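Local coordinates for glycosyl transferases group 1 family protein (Francisella tularensis subsp. tularensis, PDB 5I45) that probably transfers sugar residues from an activated donor as a GT-B glycosyltransferase, of which this chain is the C-terminal domain, at residues A50-L55 and K91-I96; K135-A140 and Y182-N187. All blocks are in the same frame, centred on the assembly; numbering follows the deposited sequence. Where two conformers were deposited one is given.

How the contacts relate
Both contacts set a helix against a strand of the same six-stranded parallel sheet, the core of the C-terminal Rossmann-like domain of a GT-B glycosyltransferase. Contact 1 is complete at residue 96, before contact 2 opens at 135. Contact 1 joins helix 44-57 to the edge strand 93-96, whereas contact 2 joins helix 178-195 to the start of strand 137-140, last but one at the other side. Their centres lie about 20 Å apart, their nearest atoms about 8 Å apart without touching. Helix 164-176 links them indirectly, touching A50 and T54 in segment 50-55 and A137 and I139 in segment 135-140. The two contacts thus fasten helices toward the two ends of one sheet, within a single domain.

Contact 1: A50-L55 and K91-I96; sequences AAIVTL and KQIIFI
I93 reaches from the start of its strand to the helix and sets its CD1 methyl against both A51 and I52. I93 CD1 lies 3.8 Å from A51 CB, while the I52 side chain crosses that of I93 at about a right angle, with I52 CG1 3.7 Å from I93 CD1. I93 CG1, anti to the carbonyl carbon (chi1 -56°), carries the longer branch out to the helix.

One turn on, L55 approaches the same isoleucine on a slant. L55 CD1 sits 3.9 Å from I93 CG1, nearer the root of the branch than CD1, where A51 and I52 make their closest contacts, and also meets the backbone, with L55 CD1 3.4 Å from Q92 O. A51 and I52 thus hold the tip of the isoleucine, and L55 its stem. Q92, just before the strand, extends beyond CG over the last turn of the segment and brings its amide close to the carbonyl oxygen and CB of L55. Behind this face, T54 OG1 donates to A50 O at 2.8 Å from above the carbonyl plane, and that oxygen also accepts from T54 N.

The strand and helix segments run at 140°, their axes 10.6 Å apart at closest, as a helix lying on a parallel α/β sheet. Strand 93-96 is an edge strand of the sheet, bonded through its backbone to strand 61-66, whose W61 and A63 also touch L55. Helix 74-86 flanks the contact through K83 on I52 and V84 on I93, and helix 164-176 covers A50 and T54.

Contact 2: K135-A140 and Y182-N187; sequences KCAVIA and YKIAQN
A185 presses its methyl into the backbone that leads into strand 137-140: A185 CB is 3.4 Å from K135 O and 3.8 Å from A137 N. This is the close-fitting part, where the CA atoms of A137 and A185 come within 4.3 Å. The flanking apolar contacts are wider, A137 CB standing 4.2 Å from A185 CB and 4.4 Å from I184 CG2. A water bridges the two backbones, donating to C136 O and to A185 O, each at 2.8 Å.

K135, at positive phi, is the C-prime residue of a Schellman motif that ends helix 126-133. The chain turns there from helix into strand, as one α/β unit of the Rossmann-like domain passes into the next, and the C-terminal helix 178-195 lies against this turn.

On the more open side, where K135 and Q186 are partly exposed to solvent, the fit gives way to these two long side chains lying side by side. Q186 bends at chi2 (71°), which swings its amide across toward the end of the lysine, and K135 NZ donates to Q186 OE1 at 3.0 Å, tilted 21° from the carbonyl plane. D190 takes a hydrogen bond from Q186 NE2, and Y189 offers K135 a cation-pi partner.

Contact 1: A50-L55 and K91-I96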
loop_
_atom_site.group_PDB
_atom_site.type_symbol
_atom_site.label_atom_id
_atom_site.label_comp_id
_atom_site.label_asym_id
_atom_site.label_seq_id
_atom_site.Cartn_x
_atom_site.Cartn_y
_atom_site.Cartn_z
ATOM N N ALA A 50 -6.462 -8.245 6.180
ATOM C CA ALA A 50 -5.127 -8.813 5.910
ATOM C C ALA A 50 -4.095 -8.283 6.918
ATOM O O ALA A 50 -3.235 -9.034 7.380
ATOM C CB ALA A 50 -4.677 -8.500 4.496
ATOM N N ALA A 51 -4.182 -6.994 7.216
ATOM C CA ALA A 51 -3.254 -6.379 8.147
ATOM C C ALA A 51 -3.433 -6.945 9.537
ATOM O O ALA A 51 -2.463 -7.136 10.258
ATOM C CB ALA A 51 -3.411 -4.857 8.161
ATOM N N ILE A 52 -4.671 -7.235 9.926
ATOM C CA ILE A 52 -4.937 -7.795 11.248
ATOM C C ILE A 52 -4.297 -9.184 11.383
ATOM O O ILE A 52 -3.694 -9.486 12.412
ATOM C CB ILE A 52 -6.453 -7.813 11.538
ATOM C CG1 ILE A 52 -6.928 -6.384 11.813
ATOM C CG2 ILE A 52 -6.793 -8.740 12.693
ATOM C CD1 ILE A 52 -8.425 -6.261 11.880
ATOM N N VAL A 53 -4.409 -10.011 10.359
ATOM C CA VAL A 53 -3.771 -11.322 10.348
ATOM C C VAL A 53 -2.245 -11.172 10.358
ATOM O O VAL A 53 -1.532 -11.792 11.127
ATOM C CB VAL A 53 -4.223 -12.098 9.072
ATOM C CG1 VAL A 53 -3.352 -13.306 8.776
ATOM C CG2 VAL A 53 -5.699 -12.483 9.182
ATOM N N THR A 54 -1.732 -10.310 9.486
ATOM C CA THR A 54 -0.295 -10.227 9.275
ATOM C C THR A 54 0.453 -9.588 10.432
ATOM O O THR A 54 1.524 -10.055 10.836
ATOM C CB THR A 54 -0.032 -9.438 7.977
ATOM O OG1 THR A 54 -0.693 -10.084 6.883
ATOM C CG2 THR A 54 1.437 -9.342 7.688
ATOM N N LEU A 55 -0.065 -8.490 10.917
ATOM C CA LEU A 55 0.690 -7.678 11.848
ATOM C C LEU A 55 0.758 -8.244 13.241
ATOM O O LEU A 55 1.614 -7.818 14.019
ATOM C CB LEU A 55 0.217 -6.240 11.819
ATOM C CG LEU A 55 0.409 -5.601 10.455
ATOM C CD1 LEU A 55 -0.107 -4.179 10.483
ATOM C CD2 LEU A 55 1.861 -5.633 9.987
ATOM N N LYS A 91 -2.038 0.109 17.655
ATOM C CA LYS A 91 -0.662 0.615 17.514
ATOM C C LYS A 91 0.021 0.230 16.233
ATOM O O LYS A 91 1.154 0.648 15.989
ATOM C CB LYS A 91 0.203 0.136 18.658
ATOM C CG LYS A 91 -0.253 0.713 19.985
ATOM C CD LYS A 91 0.729 0.475 21.096
ATOM C CE LYS A 91 0.845 -0.990 21.430
ATOM N NZ LYS A 91 -0.451 -1.598 21.819
ATOM N N GLN A 92 -0.632 -0.583 15.414
ATOM C CA GLN A 92 -0.038 -1.063 14.172
ATOM C C GLN A 92 -0.885 -0.814 12.934
ATOM O O GLN A 92 -0.418 -1.089 11.850
ATOM C CB GLN A 92 0.285 -2.556 14.276
ATOM C CG GLN A 92 1.468 -2.867 15.170
ATOM C CD GLN A 92 1.790 -4.359 15.162
ATOM O OE1 GLN A 92 2.458 -4.873 14.240
ATOM N NE2 GLN A 92 1.289 -5.052 16.137
ATOM N N ILE A 93 -2.119 -0.344 13.078
ATOM C CA ILE A 93 -3.010 -0.082 11.931
ATOM C C ILE A 93 -3.601 1.282 12.173
ATOM O O ILE A 93 -4.413 1.443 13.065
ATOM C CB ILE A 93 -4.086 -1.150 11.753
ATOM C CG1 ILE A 93 -3.416 -2.519 11.631
ATOM C CG2 ILE A 93 -4.898 -0.855 10.501
ATOM C CD1 ILE A 93 -4.367 -3.700 11.650
ATOM N N ILE A 94 -3.189 2.258 11.353
ATOM C CA ILE A 94 -3.417 3.702 11.568
ATOM C C ILE A 94 -4.111 4.364 10.377
ATOM O O ILE A 94 -3.654 4.220 9.241
ATOM C CB ILE A 94 -2.040 4.436 11.730
ATOM C CG1 ILE A 94 -1.131 3.764 12.777
ATOM C CG2 ILE A 94 -2.196 5.916 12.012
ATOM C CD1 ILE A 94 -1.593 3.899 14.192
ATOM N N PHE A 95 -5.194 5.087 10.624
ATOM C CA PHE A 95 -5.898 5.822 9.582
ATOM C C PHE A 95 -5.338 7.218 9.622
ATOM O O PHE A 95 -5.494 7.931 10.627
ATOM C CB PHE A 95 -7.394 5.825 9.895
ATOM C CG PHE A 95 -8.038 4.500 9.665
ATOM C CD1 PHE A 95 -7.995 3.497 10.631
ATOM C CD2 PHE A 95 -8.684 4.241 8.458
ATOM C CE1 PHE A 95 -8.587 2.259 10.376
ATOM C CE2 PHE A 95 -9.278 3.014 8.223
ATOM C CZ PHE A 95 -9.211 2.032 9.171
ATOM N N ILE A 96 -4.673 7.617 8.549
ATOM C CA ILE A 96 -4.029 8.940 8.486
ATOM C C ILE A 96 -5.044 10.019 8.148
ATOM O O ILE A 96 -5.967 9.800 7.393
ATOM C CB ILE A 96 -2.856 8.879 7.476
ATOM C CG1 ILE A 96 -1.818 7.860 7.959
ATOM C CG2 ILE A 96 -2.236 10.262 7.246
ATOM C CD1 ILE A 96 -1.162 8.164 9.284
#

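Contact 2: K135-A140 and Y182-N187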
loop_
_atom_site.group_PDB
_atom_site.type_symbol
_atom_site.label_atom_id
_atom_site.label_comp_id
_atom_site.label_asym_id
_atom_site.label_seq_id
_atom_site.Cartn_x
_atom_site.Cartn_y
_atom_site.Cartn_z
ATOM N N LYS A 135 9.690 2.746 -5.777
ATOM C CA LYS A 135 10.358 1.544 -5.342
ATOM C C LYS A 135 9.713 0.890 -4.110
ATOM O O LYS A 135 10.363 0.280 -3.274
ATOM C CB LYS A 135 11.877 1.757 -5.196
ATOM C CG LYS A 135 12.702 0.576 -5.673
ATOM C CD LYS A 135 14.200 0.814 -5.641
ATOM C CE LYS A 135 14.721 1.820 -6.665
ATOM N NZ LYS A 135 16.207 1.864 -6.622
ATOM N N CYS A 136 8.397 0.993 -4.064
ATOM C CA CYS A 136 7.577 0.215 -3.104
ATOM C C CYS A 136 7.272 -1.132 -3.748
ATOM O O CYS A 136 7.049 -1.208 -4.960
ATOM C CB CYS A 136 6.249 0.901 -2.823
ATOM S SG CYS A 136 6.348 2.587 -2.283
ATOM N N ALA A 137 7.227 -2.210 -2.971
ATOM C CA ALA A 137 6.759 -3.497 -3.502
ATOM C C ALA A 137 5.241 -3.445 -3.555
ATOM O O ALA A 137 4.636 -3.063 -2.548
ATOM C CB ALA A 137 7.232 -4.615 -2.610
ATOM N N VAL A 138 4.620 -3.846 -4.656
ATOM C CA VAL A 138 3.172 -3.746 -4.808
ATOM C C VAL A 138 2.485 -5.098 -4.849
ATOM O O VAL A 138 2.903 -6.057 -5.551
ATOM C CB VAL A 138 2.829 -2.964 -6.097
ATOM C CG1 VAL A 138 1.330 -2.956 -6.392
ATOM C CG2 VAL A 138 3.311 -1.540 -5.975
ATOM N N ILE A 139 1.387 -5.138 -4.082
ATOM C CA ILE A 139 0.424 -6.235 -4.115
ATOM C C ILE A 139 -0.857 -5.619 -4.653
ATOM O O ILE A 139 -1.336 -4.644 -4.121
ATOM C CB ILE A 139 0.165 -6.787 -2.708
ATOM C CG1 ILE A 139 1.435 -7.388 -2.111
ATOM C CG2 ILE A 139 -0.950 -7.844 -2.778
ATOM C CD1 ILE A 139 1.355 -7.575 -0.608
ATOM N N ALA A 140 -1.406 -6.177 -5.719
ATOM C CA ALA A 140 -2.568 -5.594 -6.360
ATOM C C ALA A 140 -3.543 -6.609 -6.877
ATOM O O ALA A 140 -3.187 -7.729 -7.216
ATOM C CB ALA A 140 -2.094 -4.753 -7.569
ATOM N N TYR A 182 12.980 -6.562 -1.893
ATOM C CA TYR A 182 13.766 -5.517 -2.562
ATOM C C TYR A 182 13.948 -5.784 -4.056
ATOM O O TYR A 182 13.932 -4.836 -4.848
ATOM C CB TYR A 182 15.113 -5.284 -1.860
ATOM C CG TYR A 182 14.990 -4.696 -0.448
ATOM C CD1 TYR A 182 14.111 -3.667 -0.170
ATOM C CD2 TYR A 182 15.770 -5.162 0.580
ATOM C CE1 TYR A 182 14.006 -3.119 1.103
ATOM C CE2 TYR A 182 15.684 -4.622 1.859
ATOM C CZ TYR A 182 14.788 -3.604 2.113
ATOM O OH TYR A 182 14.697 -3.039 3.388
ATOM N N LYS A 183 14.083 -7.048 -4.439
ATOM C CA LYS A 183 14.197 -7.389 -5.843
ATOM C C LYS A 183 12.899 -7.141 -6.617
ATOM O O LYS A 183 12.930 -6.588 -7.709
ATOM C CB LYS A 183 14.673 -8.817 -5.998
ATOM C CG LYS A 183 14.695 -9.295 -7.435
ATOM C CD LYS A 183 15.924 -10.110 -7.734
ATOM C CE LYS A 183 15.660 -11.023 -8.911
ATOM N NZ LYS A 183 14.339 -10.673 -9.519
ATOM N N ILE A 184 11.770 -7.539 -6.029
ATOM C CA ILE A 184 10.459 -7.287 -6.619
ATOM C C ILE A 184 10.253 -5.786 -6.816
ATOM O O ILE A 184 9.874 -5.348 -7.883
ATOM C CB ILE A 184 9.349 -7.853 -5.701
ATOM C CG1 ILE A 184 9.377 -9.383 -5.722
ATOM C CG2 ILE A 184 7.969 -7.302 -6.053
ATOM C CD1 ILE A 184 8.931 -10.032 -6.982
ATOM N N ALA A 185 10.576 -5.026 -5.769
ATOM C CA ALA A 185 10.403 -3.566 -5.809
ATOM C C ALA A 185 11.277 -2.902 -6.885
ATOM O O ALA A 185 10.813 -2.049 -7.620
ATOM C CB ALA A 185 10.649 -2.944 -4.445
ATOM N N GLN A 186 12.538 -3.308 -6.941
ATOM C CA GLN A 186 13.448 -2.819 -7.959
ATOM C C GLN A 186 12.954 -3.184 -9.354
ATOM O O GLN A 186 13.012 -2.354 -10.270
ATOM C CB GLN A 186 14.830 -3.357 -7.700
ATOM C CG GLN A 186 15.874 -2.857 -8.683
ATOM C CD GLN A 186 16.217 -1.395 -8.496
ATOM O OE1 GLN A 186 16.577 -0.973 -7.400
ATOM N NE2 GLN A 186 16.118 -0.607 -9.554
ATOM N N ASN A 187 12.485 -4.412 -9.548
ATOM C CA ASN A 187 11.989 -4.799 -10.848
ATOM C C ASN A 187 10.784 -3.937 -11.258
ATOM O O ASN A 187 10.667 -3.548 -12.409
ATOM C CB ASN A 187 11.582 -6.266 -10.856
ATOM C CG ASN A 187 12.753 -7.226 -10.740
ATOM O OD1 ASN A 187 12.564 -8.415 -10.410
ATOM N ND2 ASN A 187 13.954 -6.764 -11.030
HETATM O O HOH W 1 8.028 -1.756 -7.492
#